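Local coordinates for glutathione S-transferase-like protein (Methylobacillus flagellatus, PDB 4GLT) that binds glutathione and probably acts as a glutathione transferase, at residues P32-E43 with L176-Y187. Residues are numbered along the deposited sequence; the frame is centred on the assembly and turned at random.
Sequences PYARKVRVVAAE and LADIAVGCMLGY. With GSH (glutathione), chain E.
Pro-32 and Cys-183 bring the backbones of two buried helical segments, 32-43 and 176-187, to 5.4 Å between their CA atoms. The segments run roughly antiparallel, their N-to-C directions 141° apart and their axes 8.9 Å apart at closest approach, and they diverge toward the pair Val-40 and Leu-176. At the close end Cys-183 packs through both its side-chain atoms: CB faces Pro-32 O, and SG lies 3.4 Å from Lys-36 N and rests against the aliphatic stem of Arg-35. That arginine, extended from CG to NE, passes Gly-186 at its CA, and a water bridges its NH1 to Cys-183 O; NE and NH2 are hydrogen-bonded to Thr-220 OG1 and to the carbonyl of Phe-217.

Further along, Ile-179 is a knob among Lys-36, Val-39, Val-40 and Glu-43. Both its branches pack on Val-39 CG1, CG2 at 3.5 Å, and CD1 also touches CG2 of Val-40. Lys-36 interlocks in the other direction, sitting among Leu-176, Ile-179, Ala-180 and Cys-183, and a bend at chi3 (46°) takes NZ to salt bridges with Glu-116 and Asp-120 and a hydrogen bond with Ser-85 of the glutathione pocket.

The ligand end is layered. Pro-32 CG lies over one face of the Tyr-187 ring, 4.0 Å from its centroid in a CH-pi contact, and also over a face of Tyr-33, whose opposite face takes CB1 of glutathione. Tyr-187 OH donates to glutathione O31 over 2.9 Å. Replacing Tyr-33 by alanine would probably open a gap between Pro-32 and the gamma-glutamyl arm of glutathione, leaving CB1 without the ring face it packs on.

This is the interdomain packing of the glutathione transferase fold: the first helix of the thioredoxin-like N-terminal domain lies against a helix of the all-helical C-terminal domain, and the glutathione site forms where the two meet.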
# COMPACT_ATOMS: atom_id res chain seq x y z
N PRO A 32 7.38 -11.06 1.35
CA PRO A 32 6.96 -11.15 -0.05
C PRO A 32 6.96 -9.79 -0.76
O PRO A 32 7.07 -9.72 -1.98
CB PRO A 32 5.54 -11.71 0.05
CG PRO A 32 5.04 -11.25 1.38
CD PRO A 32 6.25 -11.21 2.29
N TYR A 33 6.87 -8.73 0.03
CA TYR A 33 6.97 -7.37 -0.48
C TYR A 33 8.41 -7.05 -0.84
O TYR A 33 8.67 -6.36 -1.81
CB TYR A 33 6.50 -6.37 0.58
CG TYR A 33 5.18 -6.74 1.19
CD1 TYR A 33 4.00 -6.54 0.50
CD2 TYR A 33 5.12 -7.30 2.46
CE1 TYR A 33 2.79 -6.86 1.05
CE2 TYR A 33 3.91 -7.63 3.03
CZ TYR A 33 2.74 -7.41 2.31
OH TYR A 33 1.53 -7.75 2.86
N ALA A 34 9.34 -7.56 -0.03
CA ALA A 34 10.76 -7.42 -0.31
C ALA A 34 11.08 -8.20 -1.57
O ALA A 34 11.82 -7.73 -2.43
CB ALA A 34 11.59 -7.91 0.86
N ARG A 35 10.51 -9.39 -1.68
CA ARG A 35 10.77 -10.26 -2.81
C ARG A 35 10.33 -9.61 -4.12
O ARG A 35 11.02 -9.72 -5.13
CB ARG A 35 10.09 -11.62 -2.61
CG ARG A 35 10.48 -12.64 -3.67
CD ARG A 35 9.70 -13.95 -3.54
NE ARG A 35 10.23 -14.96 -4.46
CZ ARG A 35 9.73 -16.18 -4.59
NH1 ARG A 35 8.69 -16.57 -3.88
NH2 ARG A 35 10.30 -17.02 -5.44
N LYS A 36 9.17 -8.96 -4.10
CA LYS A 36 8.66 -8.26 -5.27
C LYS A 36 9.70 -7.22 -5.71
O LYS A 36 10.00 -7.09 -6.90
CB LYS A 36 7.30 -7.60 -4.96
CG LYS A 36 6.67 -6.83 -6.12
CD LYS A 36 5.40 -6.08 -5.70
CE LYS A 36 5.61 -5.34 -4.38
NZ LYS A 36 4.61 -4.28 -4.12
N VAL A 37 10.27 -6.50 -4.73
CA VAL A 37 11.33 -5.52 -5.01
C VAL A 37 12.60 -6.19 -5.55
O VAL A 37 13.16 -5.75 -6.54
CB VAL A 37 11.68 -4.70 -3.75
CG1 VAL A 37 12.75 -3.67 -4.07
CG2 VAL A 37 10.44 -3.99 -3.21
N ARG A 38 13.05 -7.26 -4.90
CA ARG A 38 14.26 -7.93 -5.38
C ARG A 38 14.07 -8.41 -6.81
O ARG A 38 14.95 -8.26 -7.64
CB ARG A 38 14.64 -9.09 -4.47
CG ARG A 38 14.94 -8.67 -3.04
CD ARG A 38 14.68 -9.82 -2.08
NE ARG A 38 15.78 -10.78 -2.03
CZ ARG A 38 15.64 -12.04 -1.62
NH1 ARG A 38 14.46 -12.49 -1.24
NH2 ARG A 38 16.69 -12.85 -1.60
N VAL A 39 12.90 -8.97 -7.09
CA VAL A 39 12.64 -9.53 -8.42
C VAL A 39 12.64 -8.46 -9.50
O VAL A 39 13.06 -8.70 -10.64
CB VAL A 39 11.31 -10.33 -8.48
CG1 VAL A 39 10.88 -10.55 -9.92
CG2 VAL A 39 11.47 -11.68 -7.79
N VAL A 40 12.16 -7.27 -9.16
CA VAL A 40 12.08 -6.19 -10.13
C VAL A 40 13.50 -5.74 -10.40
O VAL A 40 13.86 -5.48 -11.55
CB VAL A 40 11.22 -5.03 -9.61
CG1 VAL A 40 11.56 -3.73 -10.32
CG2 VAL A 40 9.74 -5.36 -9.78
N ALA A 41 14.31 -5.68 -9.34
CA ALA A 41 15.71 -5.27 -9.45
C ALA A 41 16.45 -6.13 -10.46
O ALA A 41 17.23 -5.61 -11.27
CB ALA A 41 16.39 -5.35 -8.08
N ALA A 42 16.21 -7.44 -10.41
CA ALA A 42 16.86 -8.37 -11.32
C ALA A 42 16.34 -8.18 -12.74
O ALA A 42 17.11 -8.16 -13.69
CB ALA A 42 16.63 -9.80 -10.86
N GLU A 43 15.04 -8.04 -12.89
CA GLU A 43 14.46 -7.86 -14.21
C GLU A 43 14.96 -6.58 -14.86
O GLU A 43 15.20 -6.55 -16.04
CB GLU A 43 12.95 -7.89 -14.14
CG GLU A 43 12.40 -9.21 -13.64
CD GLU A 43 12.59 -10.33 -14.64
OE1 GLU A 43 12.54 -10.06 -15.85
OE2 GLU A 43 12.78 -11.49 -14.20
N LEU A 176 5.00 -5.83 -13.74
CA LEU A 176 4.89 -5.80 -12.30
C LEU A 176 3.75 -6.71 -11.85
O LEU A 176 3.85 -7.38 -10.83
CB LEU A 176 4.65 -4.36 -11.85
CG LEU A 176 4.55 -4.07 -10.37
CD1 LEU A 176 5.80 -4.55 -9.65
CD2 LEU A 176 4.31 -2.58 -10.13
N ALA A 177 2.66 -6.75 -12.62
CA ALA A 177 1.52 -7.59 -12.25
C ALA A 177 1.97 -9.02 -11.96
O ALA A 177 1.85 -9.52 -10.84
CB ALA A 177 0.48 -7.57 -13.36
N ASP A 178 2.52 -9.66 -12.98
CA ASP A 178 3.02 -11.03 -12.85
C ASP A 178 3.96 -11.21 -11.67
O ASP A 178 3.82 -12.15 -10.89
CB ASP A 178 3.67 -11.40 -14.16
CG ASP A 178 2.74 -11.14 -15.32
OD1 ASP A 178 1.77 -11.91 -15.46
OD2 ASP A 178 2.93 -10.13 -16.04
N ILE A 179 4.91 -10.30 -11.52
CA ILE A 179 5.82 -10.41 -10.40
C ILE A 179 5.05 -10.44 -9.10
O ILE A 179 5.34 -11.24 -8.21
CB ILE A 179 6.82 -9.24 -10.38
CG1 ILE A 179 7.70 -9.28 -11.63
CG2 ILE A 179 7.66 -9.29 -9.12
CD1 ILE A 179 8.78 -8.22 -11.65
N ALA A 180 4.04 -9.58 -8.99
CA ALA A 180 3.32 -9.44 -7.74
C ALA A 180 2.53 -10.70 -7.44
O ALA A 180 2.46 -11.14 -6.29
CB ALA A 180 2.42 -8.23 -7.78
N VAL A 181 1.94 -11.27 -8.47
CA VAL A 181 1.19 -12.50 -8.33
C VAL A 181 2.10 -13.68 -7.96
O VAL A 181 1.69 -14.58 -7.23
CB VAL A 181 0.39 -12.80 -9.61
CG1 VAL A 181 -0.06 -14.25 -9.66
CG2 VAL A 181 -0.78 -11.84 -9.71
N GLY A 182 3.34 -13.65 -8.44
CA GLY A 182 4.30 -14.69 -8.07
C GLY A 182 4.69 -14.61 -6.60
O GLY A 182 4.60 -15.59 -5.85
N CYS A 183 5.14 -13.44 -6.18
CA CYS A 183 5.53 -13.24 -4.79
C CYS A 183 4.39 -13.61 -3.83
O CYS A 183 4.63 -14.19 -2.78
CB CYS A 183 6.02 -11.81 -4.58
SG CYS A 183 7.42 -11.43 -5.66
N MET A 184 3.16 -13.27 -4.22
CA MET A 184 1.96 -13.61 -3.47
C MET A 184 1.78 -15.12 -3.26
O MET A 184 1.68 -15.59 -2.11
CB MET A 184 0.70 -13.07 -4.19
CG MET A 184 -0.60 -13.55 -3.55
SD MET A 184 -2.03 -13.42 -4.63
CE MET A 184 -1.52 -14.44 -6.01
N LEU A 185 1.72 -15.86 -4.37
CA LEU A 185 1.62 -17.32 -4.35
C LEU A 185 2.75 -17.97 -3.54
O LEU A 185 2.51 -18.87 -2.71
CB LEU A 185 1.66 -17.85 -5.77
CG LEU A 185 0.54 -17.32 -6.67
CD1 LEU A 185 0.87 -17.49 -8.15
CD2 LEU A 185 -0.79 -17.98 -6.33
N GLY A 186 3.97 -17.52 -3.78
CA GLY A 186 5.12 -18.05 -3.06
C GLY A 186 4.94 -17.81 -1.58
O GLY A 186 5.33 -18.64 -0.75
N TYR A 187 4.32 -16.69 -1.22
CA TYR A 187 4.06 -16.43 0.18
C TYR A 187 3.09 -17.47 0.73
O TYR A 187 3.28 -18.01 1.82
CB TYR A 187 3.53 -15.02 0.41
CG TYR A 187 3.51 -14.69 1.88
CD1 TYR A 187 4.70 -14.65 2.60
CD2 TYR A 187 2.33 -14.47 2.57
CE1 TYR A 187 4.71 -14.37 3.95
CE2 TYR A 187 2.33 -14.19 3.93
CZ TYR A 187 3.53 -14.14 4.61
OH TYR A 187 3.58 -13.87 5.96
N1 GSH E . 3.29 -2.06 2.50
CA1 GSH E . 4.68 -2.51 2.73
C1 GSH E . 5.20 -2.84 1.37
O11 GSH E . 6.42 -2.81 1.14
O12 GSH E . 4.36 -3.12 0.48
CB1 GSH E . 4.68 -3.70 3.71
CG1 GSH E . 6.10 -4.18 4.07
CD1 GSH E . 6.05 -5.38 5.02
OE1 GSH E . 4.99 -5.74 5.50
N2 GSH E . 7.21 -5.98 5.28
CA2 GSH E . 7.44 -7.06 6.25
C2 GSH E . 6.84 -8.39 5.85
O2 GSH E . 6.82 -8.74 4.68
CB2 GSH E . 6.98 -6.63 7.63
SG2 GSH E . 8.01 -5.32 8.30
N3 GSH E . 6.37 -9.15 6.83
CA3 GSH E . 5.69 -10.41 6.58
C3 GSH E . 6.62 -11.61 6.57
O31 GSH E . 6.14 -12.74 6.80
O32 GSH E . 7.84 -11.42 6.33
O HOH W 1 7.19 -15.00 -1.92